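Local coordinates for penicillin-binding protein 2 (Pbp2) (PDB 5LP5), which probably cross-links peptidoglycan as a penicillin-binding transpeptidase of the cell-shape machinery, working in a complex with MreC, at residues Asn304-Pro309 and Ser436-Pro441; Gly310-Met315 and Leu442-Tyr447; Leu265-Tyr270 and Asn300-Ala305; Gly252-Met257 and Ile558-Glu563. All coordinates share one frame; numbering follows the deposited sequence.

Interaction 1. Residues Asn304-Pro309 and Ser436-Pro441; sequences NALYPP and SFLATP
Tyr307 and Ala439 form a single antiparallel, hydrogen-bonded bridge between two loop segments whose end-to-end directions diverge by 114°. Tyr307 N gives its hydrogen to Ala439 O at 3.0 Å, and Ala439 N answers to Tyr307 O at 2.9 Å, so the N-H and C=O of both residues are paired in one closed ring. No ladder grows from it: Pro309 on one side and Pro441 on the other, each two residues from the bridge, have no N-H to give. Instead, Pro308 CA presents its hydrogen to Phe437 O at 3.3 Å. Pro309 lays its ring carbon CG squarely over the centre of the Phe437 ring, 3.8 Å from the centroid, a CH-pi contact suited to the rigid ring of proline, whose C-H groups are slightly polarised by the ring nitrogen. Phe437 reaches this place with CG anti to its backbone N (chi1 -160°), and its ring also meets Phe392 edge-to-face. Beside the bridge, Leu306 and Leu438 meet through their CB atoms at 4.0 Å, while branch CD2 of Leu438 runs alongside the Pro308 ring. Thr440 sends its methyl CG2 toward Ala305 O and Leu306 CD2, which turns OG1 to cap the first turn of the helix that begins at Pro441; proline suits that turn, where no N-H is needed. The Tyr307 ring receives Pro441 CD at its edge and carries its hydroxyl on to Glu563 OE2. The whole is an isolated beta bridge between two buried loops of the transpeptidase domain, one leading into helix 314-324 and the other into helix 441-453.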
loop_
_atom_site.group_PDB
_atom_site.type_symbol
_atom_site.label_atom_id
_atom_site.label_comp_id
_atom_site.label_asym_id
_atom_site.label_seq_id
_atom_site.Cartn_x
_atom_site.Cartn_y
_atom_site.Cartn_z
ATOM N N ASN A 304 -15.260 24.283 -4.267
ATOM C CA ASN A 304 -14.372 25.236 -4.954
ATOM C C ASN A 304 -14.958 25.739 -6.271
ATOM O O ASN A 304 -14.262 25.827 -7.289
ATOM C CB ASN A 304 -13.000 24.596 -5.181
ATOM C CG ASN A 304 -12.288 24.316 -3.880
ATOM O OD1 ASN A 304 -12.169 23.173 -3.438
ATOM N ND2 ASN A 304 -11.845 25.375 -3.230
ATOM N N ALA A 305 -16.245 26.066 -6.228
ATOM C CA ALA A 305 -16.985 26.576 -7.386
ATOM C C ALA A 305 -18.146 27.381 -6.868
ATOM O O ALA A 305 -18.800 26.984 -5.881
ATOM C CB ALA A 305 -17.505 25.456 -8.260
ATOM N N LEU A 306 -18.387 28.512 -7.528
ATOM C CA LEU A 306 -19.394 29.479 -7.105
ATOM C C LEU A 306 -20.518 29.602 -8.156
ATOM O O LEU A 306 -20.272 29.660 -9.356
ATOM C CB LEU A 306 -18.732 30.840 -6.845
ATOM C CG LEU A 306 -17.862 30.999 -5.574
ATOM C CD1 LEU A 306 -17.014 32.270 -5.579
ATOM C CD2 LEU A 306 -18.726 30.942 -4.312
ATOM N N TYR A 307 -21.759 29.612 -7.686
ATOM C CA TYR A 307 -22.917 29.750 -8.557
ATOM C C TYR A 307 -23.930 30.680 -7.872
ATOM O O TYR A 307 -23.961 30.748 -6.648
ATOM C CB TYR A 307 -23.598 28.402 -8.797
ATOM C CG TYR A 307 -22.737 27.264 -9.308
ATOM C CD1 TYR A 307 -22.118 26.388 -8.432
ATOM C CD2 TYR A 307 -22.610 27.026 -10.657
ATOM C CE1 TYR A 307 -21.358 25.332 -8.898
ATOM C CE2 TYR A 307 -21.867 25.967 -11.138
ATOM C CZ TYR A 307 -21.250 25.112 -10.254
ATOM O OH TYR A 307 -20.505 24.044 -10.714
ATOM N N PRO A 308 -24.756 31.400 -8.660
ATOM C CA PRO A 308 -25.853 32.159 -8.053
ATOM C C PRO A 308 -26.865 31.195 -7.449
ATOM O O PRO A 308 -27.284 30.254 -8.125
ATOM C CB PRO A 308 -26.472 32.934 -9.235
ATOM C CG PRO A 308 -25.494 32.832 -10.346
ATOM C CD PRO A 308 -24.702 31.575 -10.125
ATOM N N PRO A 309 -27.250 31.405 -6.183
ATOM C CA PRO A 309 -28.141 30.425 -5.557
ATOM C C PRO A 309 -29.540 30.355 -6.183
ATOM O O PRO A 309 -30.153 29.280 -6.189
ATOM C CB PRO A 309 -28.203 30.880 -4.091
ATOM C CG PRO A 309 -27.865 32.300 -4.118
ATOM C CD PRO A 309 -26.920 32.505 -5.272
ATOM N N SER A 436 -25.048 39.908 -7.936
ATOM C CA SER A 436 -23.723 39.660 -7.371
ATOM C C SER A 436 -23.698 38.610 -6.223
ATOM O O SER A 436 -22.756 38.571 -5.423
ATOM C CB SER A 436 -23.099 40.996 -6.943
ATOM O OG SER A 436 -22.672 41.736 -8.085
ATOM N N PHE A 437 -24.713 37.745 -6.162
ATOM C CA PHE A 437 -24.834 36.725 -5.094
ATOM C C PHE A 437 -24.254 35.398 -5.582
ATOM O O PHE A 437 -24.692 34.886 -6.611
ATOM C CB PHE A 437 -26.320 36.537 -4.701
ATOM C CG PHE A 437 -26.555 35.901 -3.325
ATOM C CD1 PHE A 437 -25.609 35.098 -2.698
ATOM C CD2 PHE A 437 -27.771 36.111 -2.669
ATOM C CE1 PHE A 437 -25.867 34.538 -1.449
ATOM C CE2 PHE A 437 -28.025 35.553 -1.427
ATOM C CZ PHE A 437 -27.072 34.762 -0.816
ATOM N N LEU A 438 -23.278 34.867 -4.837
ATOM C CA LEU A 438 -22.666 33.557 -5.131
ATOM C C LEU A 438 -22.506 32.635 -3.906
ATOM O O LEU A 438 -22.113 33.061 -2.818
ATOM C CB LEU A 438 -21.302 33.753 -5.777
ATOM C CG LEU A 438 -21.292 34.473 -7.108
ATOM C CD1 LEU A 438 -19.847 34.709 -7.527
ATOM C CD2 LEU A 438 -22.056 33.680 -8.153
ATOM N N ALA A 439 -22.797 31.358 -4.108
ATOM C CA ALA A 439 -22.660 30.381 -3.051
ATOM C C ALA A 439 -22.098 29.095 -3.601
ATOM O O ALA A 439 -22.058 28.902 -4.813
ATOM C CB ALA A 439 -23.999 30.131 -2.396
ATOM N N THR A 440 -21.636 28.242 -2.679
ATOM C CA THR A 440 -21.153 26.886 -2.972
ATOM C C THR A 440 -22.265 25.910 -2.644
ATOM O O THR A 440 -23.062 26.167 -1.752
ATOM C CB THR A 440 -19.900 26.521 -2.127
ATOM O OG1 THR A 440 -20.159 26.694 -0.714
ATOM C CG2 THR A 440 -18.682 27.365 -2.541
ATOM N N PRO A 441 -22.346 24.787 -3.377
ATOM C CA PRO A 441 -23.262 23.718 -2.989
ATOM C C PRO A 441 -23.169 23.321 -1.527
ATOM O O PRO A 441 -24.183 22.973 -0.938
ATOM C CB PRO A 441 -22.850 22.568 -3.892
ATOM C CG PRO A 441 -22.413 23.244 -5.139
ATOM C CD PRO A 441 -21.771 24.533 -4.708
#

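Interaction 2. Residues Gly310-Met315 and Leu442-Tyr447; sequences GSVVKM and LQVLAY
Tyr447 spans the gap between its own helix and the turn at Val312, and its hydroxyl makes the tight part of the contact. OH donates to Val312 O over 2.6 Å, in the carbonyl plane and on a lone pair, while the ring presents its edge to the same oxygen. Gly316 N also bonds to this hydroxyl, so one buried oxygen serves a carbonyl and an amide where the 3-10 turn 311-313 runs into helix 314-324. Tyrosine suits the place by its length: CG stands anti to the backbone N (chi1 157°), and the ring then extends straight across to the turn. Met315 adds a flexible apolar cover, its bent chain bringing CG to 4.1 Å from Tyr447 CZ. The other part of the contact is looser, though equally buried: Val312 CG2 and Val444 CG1 are 4.5 Å apart, and the nearest CA atoms, those of Val312 and Val444, are 7.8 Å apart. The side chains of Ser311 and Lys314 are engaged elsewhere; Ser311 OG bonds to Ser366 OG, and Lys314 NZ forms a salt bridge with Asp368. They fit the SxxK pattern of penicillin-binding enzymes, and the carbonyl held by Tyr447 lies between them in the chain. Val312 and Val444 both rest on Trp544 of strand 542-549, and the next residue of helix 441-453, Leu445, packs on strands 556-562 and 252-258, with Phe392 meeting the Tyr447 ring.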
loop_
_atom_site.group_PDB
_atom_site.type_symbol
_atom_site.label_atom_id
_atom_site.label_comp_id
_atom_site.label_asym_id
_atom_site.label_seq_id
_atom_site.Cartn_x
_atom_site.Cartn_y
_atom_site.Cartn_z
ATOM N N GLY A 310 -30.017 31.477 -6.718
ATOM C CA GLY A 310 -31.374 31.580 -7.217
ATOM C C GLY A 310 -32.395 31.539 -6.094
ATOM O O GLY A 310 -32.116 31.934 -4.947
ATOM N N SER A 311 -33.577 31.014 -6.411
ATOM C CA SER A 311 -34.712 31.042 -5.488
ATOM C C SER A 311 -34.473 30.313 -4.146
ATOM O O SER A 311 -35.210 30.558 -3.194
ATOM C CB SER A 311 -35.964 30.492 -6.193
ATOM O OG SER A 311 -36.227 31.177 -7.421
ATOM N N VAL A 312 -33.456 29.446 -4.056
ATOM C CA VAL A 312 -33.210 28.642 -2.829
ATOM C C VAL A 312 -33.030 29.499 -1.565
ATOM O O VAL A 312 -33.246 29.040 -0.440
ATOM C CB VAL A 312 -31.970 27.704 -2.947
ATOM C CG1 VAL A 312 -32.110 26.736 -4.097
ATOM C CG2 VAL A 312 -30.689 28.489 -3.110
ATOM N N VAL A 313 -32.623 30.745 -1.771
ATOM C CA VAL A 313 -32.409 31.676 -0.671
ATOM C C VAL A 313 -33.713 32.183 -0.044
ATOM O O VAL A 313 -33.696 32.761 1.053
ATOM C CB VAL A 313 -31.605 32.899 -1.141
ATOM C CG1 VAL A 313 -30.303 32.465 -1.808
ATOM C CG2 VAL A 313 -32.434 33.762 -2.090
ATOM N N LYS A 314 -34.835 31.955 -0.727
ATOM C CA LYS A 314 -36.086 32.653 -0.425
ATOM C C LYS A 314 -36.585 32.483 0.997
ATOM O O LYS A 314 -37.124 33.432 1.566
ATOM C CB LYS A 314 -37.180 32.273 -1.420
ATOM C CG LYS A 314 -37.078 33.081 -2.698
ATOM C CD LYS A 314 -38.030 32.629 -3.794
ATOM C CE LYS A 314 -37.817 33.498 -5.030
ATOM N NZ LYS A 314 -38.692 33.123 -6.162
ATOM N N MET A 315 -36.402 31.300 1.581
ATOM C CA MET A 315 -36.810 31.108 2.970
ATOM C C MET A 315 -35.863 31.832 3.958
ATOM O O MET A 315 -36.271 32.211 5.065
ATOM C CB MET A 315 -37.040 29.615 3.320
ATOM C CG MET A 315 -36.008 28.575 2.863
ATOM S SD MET A 315 -36.112 27.867 1.191
ATOM C CE MET A 315 -37.868 27.657 1.064
ATOM N N LEU A 442 -21.981 23.408 -0.937
ATOM C CA LEU A 442 -21.851 23.189 0.506
ATOM C C LEU A 442 -22.674 24.200 1.330
ATOM O O LEU A 442 -23.385 23.819 2.261
ATOM C CB LEU A 442 -20.383 23.187 0.933
ATOM C CG LEU A 442 -19.656 21.830 0.817
ATOM C CD1 LEU A 442 -18.152 21.987 1.070
ATOM C CD2 LEU A 442 -20.195 20.780 1.768
ATOM N N GLN A 443 -22.584 25.474 0.979
ATOM C CA GLN A 443 -23.314 26.526 1.697
ATOM C C GLN A 443 -24.813 26.271 1.688
ATOM O O GLN A 443 -25.480 26.375 2.741
ATOM C CB GLN A 443 -22.982 27.921 1.122
ATOM C CG GLN A 443 -21.620 28.429 1.609
ATOM C CD GLN A 443 -21.160 29.728 0.983
ATOM O OE1 GLN A 443 -21.431 30.010 -0.183
ATOM N NE2 GLN A 443 -20.446 30.526 1.768
ATOM N N VAL A 444 -25.332 25.903 0.512
ATOM C CA VAL A 444 -26.774 25.639 0.338
ATOM C C VAL A 444 -27.216 24.461 1.208
ATOM O O VAL A 444 -28.272 24.512 1.847
ATOM C CB VAL A 444 -27.105 25.347 -1.134
ATOM C CG1 VAL A 444 -28.575 25.003 -1.304
ATOM C CG2 VAL A 444 -26.738 26.536 -2.010
ATOM N N LEU A 445 -26.390 23.412 1.228
ATOM C CA LEU A 445 -26.615 22.210 2.038
ATOM C C LEU A 445 -26.663 22.498 3.534
ATOM O O LEU A 445 -27.596 22.034 4.226
ATOM C CB LEU A 445 -25.513 21.179 1.760
ATOM C CG LEU A 445 -25.500 19.914 2.625
ATOM C CD1 LEU A 445 -26.544 18.903 2.188
ATOM C CD2 LEU A 445 -24.128 19.280 2.596
ATOM N N ALA A 446 -25.659 23.214 4.047
ATOM C CA ALA A 446 -25.624 23.541 5.467
ATOM C C ALA A 446 -26.858 24.372 5.828
ATOM O O ALA A 446 -27.528 24.148 6.854
ATOM C CB ALA A 446 -24.356 24.297 5.809
ATOM N N TYR A 447 -27.133 25.333 4.961
ATOM C CA TYR A 447 -28.291 26.207 5.067
ATOM C C TYR A 447 -29.585 25.405 5.129
ATOM O O TYR A 447 -30.406 25.620 6.027
ATOM C CB TYR A 447 -28.264 27.187 3.864
ATOM C CG TYR A 447 -29.566 27.820 3.421
ATOM C CD1 TYR A 447 -30.230 28.750 4.215
ATOM C CD2 TYR A 447 -30.090 27.527 2.170
ATOM C CE1 TYR A 447 -31.405 29.350 3.789
ATOM C CE2 TYR A 447 -31.259 28.112 1.730
ATOM C CZ TYR A 447 -31.919 29.028 2.537
ATOM O OH TYR A 447 -33.073 29.619 2.060
#

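Interaction 3. Residues Leu265-Tyr270 and Asn300-Ala305; sequences LVAGSY and NRFANA
Ser269 and Arg301 join the edge strand 264-270 to the loop 300-305, with Arg301 N donating to Ser269 OG at 3.0 Å. The hydroxyl in turn gives its hydrogen to Leu299 O, so this small side chain links two successive parts of the loop backbone. From here the arginine can be followed outward. CB lies 3.4 Å from Ser269 OG, and CG stays close to the same oxygen. CD moves on to Tyr270 O at 3.7 Å, the chain being extended from CG to NE. NE forms a salt bridge with Glu563 OE2, while NH1 bonds to Asn296 O and NH2 to Tyr295 O. Tyr270 O sits 3.2 Å above one face of the guanidinium, offset toward its rim, and is not hydrogen-bonded to it. Phe302 fills the apolar half of the contact: Ala267 CB lies over one ring face, 4.0 Å from the centroid, and Asn300 OD1 over the opposite one. That oxygen also accepts from Ala303 N at 3.0 Å, an Asx motif that fixes the loop. With a carboxylate and several carbonyl oxygens around it, the buried guanidinium would be expected to keep its positive charge.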
loop_
_atom_site.group_PDB
_atom_site.type_symbol
_atom_site.label_atom_id
_atom_site.label_comp_id
_atom_site.label_asym_id
_atom_site.label_seq_id
_atom_site.Cartn_x
_atom_site.Cartn_y
_atom_site.Cartn_z
ATOM N N LEU A 265 -22.491 11.798 3.532
ATOM C CA LEU A 265 -22.632 10.465 3.015
ATOM C C LEU A 265 -22.364 10.457 1.511
ATOM O O LEU A 265 -21.895 9.472 0.978
ATOM C CB LEU A 265 -24.030 9.924 3.319
ATOM C CG LEU A 265 -24.481 9.870 4.793
ATOM C CD1 LEU A 265 -25.925 9.392 4.937
ATOM C CD2 LEU A 265 -23.574 8.980 5.615
ATOM N N VAL A 266 -22.679 11.553 0.833
ATOM C CA VAL A 266 -22.320 11.739 -0.567
ATOM C C VAL A 266 -21.675 13.106 -0.762
ATOM O O VAL A 266 -21.983 14.057 -0.054
ATOM C CB VAL A 266 -23.559 11.648 -1.466
ATOM C CG1 VAL A 266 -23.194 11.854 -2.920
ATOM C CG2 VAL A 266 -24.243 10.299 -1.277
ATOM N N ALA A 267 -20.765 13.175 -1.730
ATOM C CA ALA A 267 -20.157 14.414 -2.219
ATOM C C ALA A 267 -19.611 14.141 -3.628
ATOM O O ALA A 267 -18.455 13.715 -3.821
ATOM C CB ALA A 267 -19.061 14.886 -1.292
ATOM N N GLY A 268 -20.464 14.356 -4.615
ATOM C CA GLY A 268 -20.068 14.173 -5.987
ATOM C C GLY A 268 -19.783 15.479 -6.678
ATOM O O GLY A 268 -20.484 16.455 -6.461
ATOM N N SER A 269 -18.751 15.490 -7.514
ATOM C CA SER A 269 -18.475 16.626 -8.390
ATOM C C SER A 269 -18.208 16.112 -9.784
ATOM O O SER A 269 -17.333 15.282 -9.968
ATOM C CB SER A 269 -17.268 17.441 -7.899
ATOM O OG SER A 269 -16.820 18.346 -8.916
ATOM N N TYR A 270 -18.938 16.632 -10.768
ATOM C CA TYR A 270 -18.992 15.980 -12.082
ATOM C C TYR A 270 -18.650 16.895 -13.235
ATOM O O TYR A 270 -19.298 17.931 -13.432
ATOM C CB TYR A 270 -20.364 15.350 -12.296
ATOM C CG TYR A 270 -20.684 14.411 -11.175
ATOM C CD1 TYR A 270 -20.225 13.097 -11.194
ATOM C CD2 TYR A 270 -21.391 14.847 -10.050
ATOM C CE1 TYR A 270 -20.495 12.229 -10.135
ATOM C CE2 TYR A 270 -21.658 13.991 -8.990
ATOM C CZ TYR A 270 -21.204 12.687 -9.044
ATOM O OH TYR A 270 -21.468 11.817 -8.035
ATOM N N ASN A 300 -13.409 20.949 -8.276
ATOM C CA ASN A 300 -14.253 20.553 -7.180
ATOM C C ASN A 300 -15.439 21.516 -7.152
ATOM O O ASN A 300 -15.310 22.684 -6.818
ATOM C CB ASN A 300 -13.469 20.605 -5.864
ATOM C CG ASN A 300 -14.283 20.136 -4.668
ATOM O OD1 ASN A 300 -15.464 20.449 -4.541
ATOM N ND2 ASN A 300 -13.643 19.379 -3.788
ATOM N N ARG A 301 -16.606 21.007 -7.506
ATOM C CA ARG A 301 -17.777 21.839 -7.644
ATOM C C ARG A 301 -18.632 21.984 -6.377
ATOM O O ARG A 301 -19.492 22.857 -6.342
ATOM C CB ARG A 301 -18.629 21.279 -8.768
ATOM C CG ARG A 301 -17.998 21.468 -10.134
ATOM C CD ARG A 301 -18.911 20.935 -11.225
ATOM N NE ARG A 301 -18.464 21.324 -12.559
ATOM C CZ ARG A 301 -17.425 20.784 -13.191
ATOM N NH1 ARG A 301 -16.675 19.817 -12.621
ATOM N NH2 ARG A 301 -17.119 21.218 -14.404
ATOM N N PHE A 302 -18.426 21.152 -5.349
ATOM C CA PHE A 302 -19.189 21.325 -4.106
ATOM C C PHE A 302 -18.521 22.287 -3.095
ATOM O O PHE A 302 -19.202 22.847 -2.229
ATOM C CB PHE A 302 -19.572 19.969 -3.449
ATOM C CG PHE A 302 -18.404 19.082 -3.078
ATOM C CD1 PHE A 302 -17.660 19.315 -1.925
ATOM C CD2 PHE A 302 -18.064 17.987 -3.873
ATOM C CE1 PHE A 302 -16.576 18.504 -1.593
ATOM C CE2 PHE A 302 -16.987 17.174 -3.532
ATOM C CZ PHE A 302 -16.246 17.434 -2.388
ATOM N N ALA A 303 -17.205 22.481 -3.234
ATOM C CA ALA A 303 -16.407 23.324 -2.318
ATOM C C ALA A 303 -15.576 24.431 -2.981
ATOM O O ALA A 303 -15.204 25.402 -2.316
ATOM C CB ALA A 303 -15.479 22.445 -1.495
ATOM N N ASN A 304 -15.260 24.283 -4.267
ATOM C CA ASN A 304 -14.372 25.236 -4.954
ATOM C C ASN A 304 -14.958 25.739 -6.271
ATOM O O ASN A 304 -14.262 25.827 -7.289
ATOM C CB ASN A 304 -13.000 24.596 -5.181
ATOM C CG ASN A 304 -12.288 24.316 -3.880
ATOM O OD1 ASN A 304 -12.169 23.173 -3.438
ATOM N ND2 ASN A 304 -11.845 25.375 -3.230
ATOM N N ALA A 305 -16.245 26.066 -6.228
ATOM C CA ALA A 305 -16.985 26.576 -7.386
ATOM C C ALA A 305 -18.146 27.381 -6.868
ATOM O O ALA A 305 -18.800 26.984 -5.881
ATOM C CB ALA A 305 -17.505 25.456 -8.260
#

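Interaction 4. Residues Gly252-Met257 and Ile558-Glu563; sequences GAILVM and ITILVE
Ala253 and Leu561 form one of the hydrogen-bonded pairs in an antiparallel ladder between neighbouring strands of the five-stranded sheet of the transpeptidase domain, the sheet typical of the penicillin-binding fold. The strands run 172° apart in direction, 4.7 Å between axes. Ala253 N to Leu561 O and Leu561 N to Ala253 O both measure 2.9 Å, and Leu255 exchanges a like pair of bonds with Thr559. The non-hydrogen-bonded pairs alternate with these. Ile254 and Ile560 lie side by side, CD1 of the former 3.5 Å from CG1 of the latter; Ile254 arrives there with CG1 anti to its backbone N (chi1 -178°). Val256 CG2 touches Ile558 CG1 at 4.1 Å on the same face, where beta-branched residues suit the extended backbone. Gly252 begins the ladder opposite Val562 at a positive phi, where a side chain would collide with Leu561 O. In the next shell, strands 264-270 and 542-549 flank the pair. On the face of Leu255 and Thr559 lies helix 441-453, whose Leu445 touches both residues, while Phe247 packs on Ile254 and Val562 on the other. Thr559 keeps its methyl for the Val444 side, and its OG1 is hydrogen-bonded to Thr546 OG1 of the adjoining strand.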
loop_
_atom_site.group_PDB
_atom_site.type_symbol
_atom_site.label_atom_id
_atom_site.label_comp_id
_atom_site.label_asym_id
_atom_site.label_seq_id
_atom_site.Cartn_x
_atom_site.Cartn_y
_atom_site.Cartn_z
ATOM N N GLY A 252 -22.074 18.983 -12.574
ATOM C CA GLY A 252 -22.661 19.618 -11.401
ATOM C C GLY A 252 -22.119 19.000 -10.138
ATOM O O GLY A 252 -20.949 18.643 -10.083
ATOM N N ALA A 253 -22.973 18.891 -9.127
ATOM C CA ALA A 253 -22.552 18.405 -7.821
ATOM C C ALA A 253 -23.734 17.961 -6.975
ATOM O O ALA A 253 -24.832 18.518 -7.094
ATOM C CB ALA A 253 -21.783 19.478 -7.086
ATOM N N ILE A 254 -23.485 16.971 -6.115
ATOM C CA ILE A 254 -24.528 16.422 -5.250
ATOM C C ILE A 254 -24.038 16.042 -3.843
ATOM O O ILE A 254 -22.939 15.531 -3.675
ATOM C CB ILE A 254 -25.224 15.223 -5.905
ATOM C CG1 ILE A 254 -26.335 14.711 -4.999
ATOM C CG2 ILE A 254 -24.227 14.117 -6.220
ATOM C CD1 ILE A 254 -27.303 13.826 -5.741
ATOM N N LEU A 255 -24.880 16.301 -2.847
ATOM C CA LEU A 255 -24.479 16.209 -1.452
ATOM C C LEU A 255 -25.584 15.639 -0.622
ATOM O O LEU A 255 -26.710 16.082 -0.708
ATOM C CB LEU A 255 -24.172 17.596 -0.895
ATOM C CG LEU A 255 -22.884 18.278 -1.343
ATOM C CD1 LEU A 255 -22.927 19.754 -0.978
ATOM C CD2 LEU A 255 -21.694 17.589 -0.690
ATOM N N VAL A 256 -25.243 14.648 0.188
ATOM C CA VAL A 256 -26.156 14.125 1.193
ATOM C C VAL A 256 -25.500 14.336 2.540
ATOM O O VAL A 256 -24.299 14.089 2.673
ATOM C CB VAL A 256 -26.436 12.624 0.998
ATOM C CG1 VAL A 256 -27.270 12.091 2.142
ATOM C CG2 VAL A 256 -27.141 12.382 -0.320
ATOM N N MET A 257 -26.277 14.775 3.526
ATOM C CA MET A 257 -25.706 15.060 4.832
ATOM C C MET A 257 -26.606 14.740 6.007
ATOM O O MET A 257 -27.743 15.160 6.069
ATOM C CB MET A 257 -25.317 16.521 4.921
ATOM C CG MET A 257 -24.676 16.882 6.256
ATOM S SD MET A 257 -24.209 18.614 6.431
ATOM C CE MET A 257 -25.797 19.432 6.462
ATOM N N ILE A 558 -30.303 16.969 1.395
ATOM C CA ILE A 558 -29.727 16.648 0.098
ATOM C C ILE A 558 -29.699 17.922 -0.704
ATOM O O ILE A 558 -30.620 18.695 -0.608
ATOM C CB ILE A 558 -30.582 15.618 -0.641
ATOM C CG1 ILE A 558 -30.695 14.348 0.207
ATOM C CG2 ILE A 558 -29.994 15.335 -2.011
ATOM C CD1 ILE A 558 -31.508 13.227 -0.404
ATOM N N THR A 559 -28.648 18.143 -1.481
ATOM C CA THR A 559 -28.513 19.360 -2.260
ATOM C C THR A 559 -27.913 18.990 -3.611
ATOM O O THR A 559 -26.856 18.359 -3.688
ATOM C CB THR A 559 -27.610 20.391 -1.554
ATOM O OG1 THR A 559 -28.250 20.890 -0.368
ATOM C CG2 THR A 559 -27.317 21.572 -2.467
ATOM N N ILE A 560 -28.602 19.384 -4.678
ATOM C CA ILE A 560 -28.237 18.963 -6.033
ATOM C C ILE A 560 -28.136 20.165 -6.935
ATOM O O ILE A 560 -28.970 21.059 -6.866
ATOM C CB ILE A 560 -29.270 17.980 -6.628
ATOM C CG1 ILE A 560 -29.335 16.715 -5.774
ATOM C CG2 ILE A 560 -28.913 17.603 -8.062
ATOM C CD1 ILE A 560 -30.526 15.830 -6.055
ATOM N N LEU A 561 -27.108 20.168 -7.780
ATOM C CA LEU A 561 -26.879 21.248 -8.725
ATOM C C LEU A 561 -26.412 20.718 -10.083
ATOM O O LEU A 561 -25.321 20.154 -10.178
ATOM C CB LEU A 561 -25.826 22.192 -8.169
ATOM C CG LEU A 561 -25.303 23.180 -9.206
ATOM C CD1 LEU A 561 -26.216 24.384 -9.362
ATOM C CD2 LEU A 561 -23.928 23.614 -8.792
ATOM N N VAL A 562 -27.218 20.914 -11.128
ATOM C CA VAL A 562 -26.826 20.475 -12.474
ATOM C C VAL A 562 -26.484 21.663 -13.360
ATOM O O VAL A 562 -27.342 22.486 -13.673
ATOM C CB VAL A 562 -27.910 19.624 -13.176
ATOM C CG1 VAL A 562 -27.487 19.274 -14.593
ATOM C CG2 VAL A 562 -28.173 18.348 -12.400
ATOM N N GLU A 563 -25.225 21.742 -13.772
ATOM C CA GLU A 563 -24.797 22.825 -14.632
ATOM C C GLU A 563 -25.610 22.809 -15.919
ATOM O O GLU A 563 -25.728 21.774 -16.572
ATOM C CB GLU A 563 -23.293 22.748 -14.921
ATOM C CG GLU A 563 -22.444 23.259 -13.765
ATOM C CD GLU A 563 -20.961 23.272 -14.075
ATOM O OE1 GLU A 563 -20.595 23.049 -15.235
ATOM O OE2 GLU A 563 -20.153 23.506 -13.167
#

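All four interactions lie in the transpeptidase domain. Interactions 3 and 4, with centres about 7 Å apart, share a sheet: Gly268 N meets Ile254 O at 2.9 Å. Glu563, at the end of the ladder of interaction 4, ties three contacts together, its OE2 lying 2.8 Å from Arg301 NE of interaction 3 and 2.5 Å from Tyr307 OH of interaction 1. Interaction 2 follows directly from interaction 1 on both segments, their centres about 10 Å apart, and Leu442 N lies 3.1 Å from Phe302 O of interaction 3. The loops thus connect the sheet to the 3-10 turn and helix start holding Ser311 and Lys314, the probable active-site pair.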